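Local coordinates for alanine racemase 1 (Caldanaerobacter subterraneus subsp. tengcongensis MB4, PDB 4Y2W), which belongs to the alanine racemase family of two-domain proteins, which join a TIM-type barrel to a C-terminal beta domain and here assemble as a dimer, at residues Val6-Thr19 against Arg369-Glu383. The protein carries 1 engineered substitution. Residues are numbered along the deposited sequence; the frame is centred on the assembly and turned at random.
Sequences VRPTRVEVYLDAIT and RVPRVYFYDGIKIGE
Strands 10-14 and 372-376 run parallel, their axes approaching to 4.6 Å at an angle of 26°, and five backbone hydrogen bonds join them from V11 N-P371 O to L15 N-F375 O. On one face of this pairing, V13 packs obliquely on the Y374 ring, CB 3.6 Å from CD1; just past the strand, at the start of helix 15-28, L15 CD1 reaches Y374 CB and I381 CD1. The other face carries E12, Y14, V373 and F375. With CG anti to the carbonyl carbon in both residues, the rings of Y14 and F375 lie almost parallel, planes 14° apart, but are offset until little of one ring lies over the other; Y14 CD2 packs on F375 CB at 3.9 Å. Y14 OH also bonds E12 OE1 from above the carboxylate plane, and R249 forms a salt bridge to that oxygen. Before the strands, V6 CG1 meets P371 CG at 3.6 Å. The extended R7 chain brings NH1 to R369 O in a weak bond of 3.0 Å, and the two guanidinium groups, planes 84° apart, share D289 as counter-ion. At the far end D16 OD1 accepts a weak hydrogen bond from D377 N, in the type I' turn of hairpin 372-383, while its OD2 pairs with R245. Strand 248-260 pairs antiparallel with the other edge of 10-14, making the N-terminal strand an interior strand of the mixed C-terminal sheet, from which helix 15-28 leads into the eight-stranded parallel barrel of the alanine racemase fold.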
loop_
_atom_site.group_PDB
_atom_site.type_symbol
_atom_site.label_atom_id
_atom_site.label_comp_id
_atom_site.label_asym_id
_atom_site.label_seq_id
_atom_site.Cartn_x
_atom_site.Cartn_y
_atom_site.Cartn_z
ATOM N N VAL A 6 -20.364 -0.777 -3.075
ATOM C CA VAL A 6 -18.903 -0.722 -3.022
ATOM C C VAL A 6 -18.418 0.727 -3.021
ATOM O O VAL A 6 -19.070 1.608 -3.581
ATOM C CB VAL A 6 -18.276 -1.484 -4.213
ATOM C CG1 VAL A 6 -16.751 -1.421 -4.170
ATOM C CG2 VAL A 6 -18.742 -2.933 -4.212
ATOM N N ARG A 7 -17.271 0.965 -2.386
ATOM C CA ARG A 7 -16.658 2.294 -2.354
ATOM C C ARG A 7 -16.526 2.866 -3.766
ATOM O O ARG A 7 -16.246 2.120 -4.710
ATOM C CB ARG A 7 -15.276 2.225 -1.698
ATOM C CG ARG A 7 -14.583 3.569 -1.544
ATOM C CD ARG A 7 -13.131 3.397 -1.158
ATOM N NE ARG A 7 -12.432 4.677 -1.105
ATOM C CZ ARG A 7 -11.111 4.820 -0.985
ATOM N NH1 ARG A 7 -10.316 3.757 -0.911
ATOM N NH2 ARG A 7 -10.583 6.034 -0.952
ATOM N N PRO A 8 -16.722 4.190 -3.921
ATOM C CA PRO A 8 -16.559 4.790 -5.245
ATOM C C PRO A 8 -15.182 4.511 -5.855
ATOM O O PRO A 8 -15.101 4.000 -6.974
ATOM C CB PRO A 8 -16.759 6.286 -4.979
ATOM C CG PRO A 8 -17.618 6.341 -3.768
ATOM C CD PRO A 8 -17.189 5.177 -2.930
ATOM N N THR A 9 -14.120 4.836 -5.120
ATOM C CA THR A 9 -12.756 4.526 -5.548
ATOM C C THR A 9 -12.553 3.016 -5.473
ATOM O O THR A 9 -12.725 2.421 -4.411
ATOM C CB THR A 9 -11.717 5.252 -4.673
ATOM O OG1 THR A 9 -11.779 6.657 -4.933
ATOM C CG2 THR A 9 -10.307 4.765 -4.958
ATOM N N ARG A 10 -12.195 2.399 -6.600
ATOM C CA ARG A 10 -12.143 0.938 -6.689
ATOM C C ARG A 10 -11.200 0.424 -7.768
ATOM O O ARG A 10 -10.810 1.155 -8.680
ATOM C CB ARG A 10 -13.540 0.388 -6.979
ATOM C CG ARG A 10 -14.085 0.755 -8.356
ATOM C CD ARG A 10 -15.542 0.356 -8.505
ATOM N NE ARG A 10 -16.417 1.109 -7.606
ATOM C CZ ARG A 10 -17.720 0.882 -7.454
ATOM N NH1 ARG A 10 -18.331 -0.077 -8.138
ATOM N NH2 ARG A 10 -18.419 1.624 -6.607
ATOM N N VAL A 11 -10.858 -0.858 -7.651
ATOM C CA VAL A 11 -10.150 -1.588 -8.693
ATOM C C VAL A 11 -11.110 -2.601 -9.293
ATOM O O VAL A 11 -11.718 -3.383 -8.569
ATOM C CB VAL A 11 -8.900 -2.300 -8.129
ATOM C CG1 VAL A 11 -8.531 -3.524 -8.954
ATOM C CG2 VAL A 11 -7.729 -1.334 -8.078
ATOM N N GLU A 12 -11.256 -2.566 -10.614
ATOM C CA GLU A 12 -12.034 -3.567 -11.334
ATOM C C GLU A 12 -11.076 -4.591 -11.937
ATOM O O GLU A 12 -10.292 -4.260 -12.837
ATOM C CB GLU A 12 -12.873 -2.909 -12.435
ATOM C CG GLU A 12 -13.959 -1.975 -11.919
ATOM C CD GLU A 12 -14.795 -1.344 -13.024
ATOM O OE1 GLU A 12 -14.400 -1.412 -14.207
ATOM O OE2 GLU A 12 -15.856 -0.767 -12.703
ATOM N N VAL A 13 -11.125 -5.823 -11.428
ATOM C CA VAL A 13 -10.275 -6.909 -11.922
ATOM C C VAL A 13 -11.019 -7.751 -12.956
ATOM O O VAL A 13 -12.090 -8.292 -12.673
ATOM C CB VAL A 13 -9.798 -7.815 -10.769
ATOM C CG1 VAL A 13 -9.085 -9.053 -11.295
ATOM C CG2 VAL A 13 -8.893 -7.027 -9.838
ATOM N N TYR A 14 -10.438 -7.863 -14.148
ATOM C CA TYR A 14 -11.040 -8.620 -15.244
ATOM C C TYR A 14 -10.392 -9.992 -15.346
ATOM O O TYR A 14 -9.354 -10.161 -15.980
ATOM C CB TYR A 14 -10.929 -7.835 -16.553
ATOM C CG TYR A 14 -11.775 -6.589 -16.511
ATOM C CD1 TYR A 14 -11.327 -5.448 -15.853
ATOM C CD2 TYR A 14 -13.045 -6.567 -17.069
ATOM C CE1 TYR A 14 -12.109 -4.309 -15.778
ATOM C CE2 TYR A 14 -13.837 -5.432 -17.001
ATOM C CZ TYR A 14 -13.361 -4.304 -16.353
ATOM O OH TYR A 14 -14.136 -3.173 -16.280
ATOM N N LEU A 15 -11.031 -10.966 -14.705
ATOM C CA LEU A 15 -10.495 -12.322 -14.590
ATOM C C LEU A 15 -10.340 -13.017 -15.938
ATOM O O LEU A 15 -9.367 -13.739 -16.148
ATOM C CB LEU A 15 -11.383 -13.162 -13.670
ATOM C CG LEU A 15 -11.403 -12.703 -12.211
ATOM C CD1 LEU A 15 -12.614 -13.279 -11.494
ATOM C CD2 LEU A 15 -10.109 -13.079 -11.497
ATOM N N ASP A 16 -11.296 -12.803 -16.840
ATOM C CA ASP A 16 -11.231 -13.385 -18.191
ATOM C C ASP A 16 -10.069 -12.826 -19.033
ATOM O O ASP A 16 -9.630 -13.465 -19.988
ATOM C CB ASP A 16 -12.567 -13.224 -18.932
ATOM C CG ASP A 16 -13.015 -11.777 -19.043
ATOM O OD1 ASP A 16 -13.515 -11.223 -18.040
ATOM O OD2 ASP A 16 -12.888 -11.201 -20.141
ATOM N N ALA A 17 -9.580 -11.639 -18.678
ATOM C CA ALA A 17 -8.401 -11.055 -19.316
ATOM C C ALA A 17 -7.103 -11.668 -18.786
ATOM O O ALA A 17 -6.118 -11.778 -19.518
ATOM C CB ALA A 17 -8.389 -9.546 -19.121
ATOM N N ILE A 18 -7.099 -12.049 -17.513
ATOM C CA ILE A 18 -5.945 -12.715 -16.906
ATOM C C ILE A 18 -5.806 -14.139 -17.456
ATOM O O ILE A 18 -4.706 -14.575 -17.792
ATOM C CB ILE A 18 -6.058 -12.750 -15.366
ATOM C CG1 ILE A 18 -6.037 -11.327 -14.800
ATOM C CG2 ILE A 18 -4.927 -13.568 -14.752
ATOM C CD1 ILE A 18 -6.560 -11.223 -13.380
ATOM N N THR A 19 -6.926 -14.854 -17.548
ATOM C CA THR A 19 -6.931 -16.202 -18.119
ATOM C C THR A 19 -6.519 -16.164 -19.590
ATOM O O THR A 19 -5.830 -17.065 -20.065
ATOM C CB THR A 19 -8.309 -16.893 -17.997
ATOM O OG1 THR A 19 -9.318 -16.080 -18.605
ATOM C CG2 THR A 19 -8.666 -17.140 -16.540
ATOM N N ARG A 369 -7.200 -0.031 1.329
ATOM C CA ARG A 369 -8.457 0.723 1.321
ATOM C C ARG A 369 -9.238 0.613 0.008
ATOM O O ARG A 369 -10.438 0.885 -0.016
ATOM C CB ARG A 369 -8.191 2.197 1.645
ATOM C CG ARG A 369 -9.379 2.914 2.260
ATOM C CD ARG A 369 -8.971 4.210 2.941
ATOM N NE ARG A 369 -8.405 5.184 2.011
ATOM C CZ ARG A 369 -7.990 6.400 2.359
ATOM N NH1 ARG A 369 -8.075 6.813 3.619
ATOM N NH2 ARG A 369 -7.487 7.214 1.441
ATOM N N VAL A 370 -8.562 0.221 -1.072
ATOM C CA VAL A 370 -9.194 0.080 -2.379
ATOM C C VAL A 370 -9.831 -1.306 -2.519
ATOM O O VAL A 370 -9.120 -2.308 -2.615
ATOM C CB VAL A 370 -8.165 0.275 -3.512
ATOM C CG1 VAL A 370 -8.830 0.143 -4.878
ATOM C CG2 VAL A 370 -7.469 1.623 -3.375
ATOM N N PRO A 371 -11.176 -1.381 -2.540
ATOM C CA PRO A 371 -11.781 -2.695 -2.743
ATOM C C PRO A 371 -11.544 -3.212 -4.156
ATOM O O PRO A 371 -11.395 -2.418 -5.086
ATOM C CB PRO A 371 -13.266 -2.433 -2.510
ATOM C CG PRO A 371 -13.445 -1.010 -2.887
ATOM C CD PRO A 371 -12.196 -0.326 -2.420
ATOM N N ARG A 372 -11.501 -4.534 -4.299
ATOM C CA ARG A 372 -11.357 -5.180 -5.598
ATOM C C ARG A 372 -12.694 -5.761 -6.026
ATOM O O ARG A 372 -13.285 -6.563 -5.305
ATOM C CB ARG A 372 -10.307 -6.290 -5.543
ATOM C CG ARG A 372 -8.879 -5.822 -5.769
ATOM C CD ARG A 372 -8.364 -4.956 -4.633
ATOM N NE ARG A 372 -6.915 -4.788 -4.720
ATOM C CZ ARG A 372 -6.182 -4.062 -3.880
ATOM N NH1 ARG A 372 -6.745 -3.412 -2.873
ATOM N NH2 ARG A 372 -4.871 -3.983 -4.050
ATOM N N VAL A 373 -13.165 -5.336 -7.197
ATOM C CA VAL A 373 -14.388 -5.853 -7.799
ATOM C C VAL A 373 -13.982 -6.761 -8.956
ATOM O O VAL A 373 -13.062 -6.431 -9.707
ATOM C CB VAL A 373 -15.285 -4.703 -8.306
ATOM C CG1 VAL A 373 -16.589 -5.241 -8.878
ATOM C CG2 VAL A 373 -15.565 -3.718 -7.180
ATOM N N TYR A 374 -14.669 -7.896 -9.099
ATOM C CA TYR A 374 -14.260 -8.947 -10.038
ATOM C C TYR A 374 -15.260 -9.180 -11.167
ATOM O O TYR A 374 -16.466 -9.270 -10.931
ATOM C CB TYR A 374 -14.002 -10.247 -9.273
ATOM C CG TYR A 374 -12.797 -10.142 -8.372
ATOM C CD1 TYR A 374 -11.512 -10.323 -8.873
ATOM C CD2 TYR A 374 -12.937 -9.825 -7.027
ATOM C CE1 TYR A 374 -10.399 -10.207 -8.057
ATOM C CE2 TYR A 374 -11.830 -9.713 -6.201
ATOM C CZ TYR A 374 -10.564 -9.901 -6.722
ATOM O OH TYR A 374 -9.469 -9.789 -5.905
ATOM N N PHE A 375 -14.732 -9.290 -12.387
ATOM C CA PHE A 375 -15.537 -9.448 -13.599
ATOM C C PHE A 375 -15.126 -10.677 -14.409
ATOM O O PHE A 375 -13.956 -11.054 -14.440
ATOM C CB PHE A 375 -15.405 -8.204 -14.480
ATOM C CG PHE A 375 -16.120 -7.002 -13.938
ATOM C CD1 PHE A 375 -15.495 -6.157 -13.034
ATOM C CD2 PHE A 375 -17.422 -6.717 -14.331
ATOM C CE1 PHE A 375 -16.153 -5.045 -12.535
ATOM C CE2 PHE A 375 -18.088 -5.609 -13.833
ATOM C CZ PHE A 375 -17.451 -4.771 -12.936
ATOM N N TYR A 376 -16.110 -11.289 -15.065
ATOM C CA TYR A 376 -15.881 -12.430 -15.950
ATOM C C TYR A 376 -16.945 -12.437 -17.053
ATOM O O TYR A 376 -18.145 -12.456 -16.767
ATOM C CB TYR A 376 -15.911 -13.741 -15.157
ATOM C CG TYR A 376 -15.325 -14.920 -15.906
ATOM C CD1 TYR A 376 -13.943 -15.061 -16.051
ATOM C CD2 TYR A 376 -16.149 -15.896 -16.468
ATOM C CE1 TYR A 376 -13.401 -16.138 -16.735
ATOM C CE2 TYR A 376 -15.614 -16.977 -17.153
ATOM C CZ TYR A 376 -14.242 -17.093 -17.283
ATOM O OH TYR A 376 -13.713 -18.165 -17.962
ATOM N N ASP A 377 -16.491 -12.418 -18.306
ATOM C CA ASP A 377 -17.366 -12.308 -19.480
ATOM C C ASP A 377 -18.277 -11.074 -19.421
ATOM O O ASP A 377 -19.419 -11.116 -19.883
ATOM C CB ASP A 377 -18.195 -13.594 -19.678
ATOM C CG ASP A 377 -17.335 -14.805 -20.051
ATOM O OD1 ASP A 377 -16.182 -14.624 -20.506
ATOM O OD2 ASP A 377 -17.824 -15.947 -19.899
ATOM N N GLY A 378 -17.761 -9.982 -18.859
ATOM C CA GLY A 378 -18.498 -8.716 -18.769
ATOM C C GLY A 378 -19.324 -8.516 -17.507
ATOM O O GLY A 378 -19.654 -7.380 -17.164
ATOM N N ILE A 379 -19.650 -9.609 -16.814
ATOM C CA ILE A 379 -20.536 -9.572 -15.648
ATOM C C ILE A 379 -19.742 -9.609 -14.339
ATOM O O ILE A 379 -18.731 -10.302 -14.240
ATOM C CB ILE A 379 -21.519 -10.768 -15.659
ATOM C CG1 ILE A 379 -22.202 -10.910 -17.029
ATOM C CG2 ILE A 379 -22.552 -10.633 -14.544
ATOM C CD1 ILE A 379 -22.992 -9.695 -17.475
ATOM N N LYS A 380 -20.219 -8.865 -13.341
ATOM C CA LYS A 380 -19.612 -8.841 -12.011
ATOM C C LYS A 380 -19.993 -10.102 -11.247
ATOM O O LYS A 380 -21.172 -10.446 -11.172
ATOM C CB LYS A 380 -20.077 -7.608 -11.231
ATOM C CG LYS A 380 -19.619 -7.573 -9.777
ATOM C CD LYS A 380 -20.235 -6.413 -9.012
ATOM C CE LYS A 380 -19.917 -6.515 -7.529
ATOM N NZ LYS A 380 -20.515 -5.406 -6.737
ATOM N N ILE A 381 -19.002 -10.770 -10.657
ATOM C CA ILE A 381 -19.223 -12.062 -9.996
ATOM C C ILE A 381 -18.751 -12.128 -8.541
ATOM O O ILE A 381 -18.692 -13.213 -7.962
ATOM C CB ILE A 381 -18.529 -13.204 -10.767
ATOM C CG1 ILE A 381 -17.011 -12.995 -10.788
ATOM C CG2 ILE A 381 -19.088 -13.303 -12.180
ATOM C CD1 ILE A 381 -16.232 -14.282 -10.919
ATOM N N GLY A 382 -18.417 -10.988 -7.948
ATOM C CA GLY A 382 -17.932 -10.968 -6.574
ATOM C C GLY A 382 -17.075 -9.758 -6.289
ATOM O O GLY A 382 -16.696 -9.019 -7.201
ATOM N N GLU A 383 -16.761 -9.568 -5.011
ATOM C CA GLU A 383 -16.003 -8.409 -4.559
ATOM C C GLU A 383 -15.293 -8.697 -3.245
ATOM O O GLU A 383 -15.725 -9.556 -2.473
ATOM C CB GLU A 383 -16.943 -7.223 -4.369
ATOM C CG GLU A 383 -18.061 -7.472 -3.366
ATOM C CD GLU A 383 -18.958 -6.264 -3.176
ATOM O OE1 GLU A 383 -19.779 -5.984 -4.080
ATOM O OE2 GLU A 383 -18.844 -5.603 -2.119
#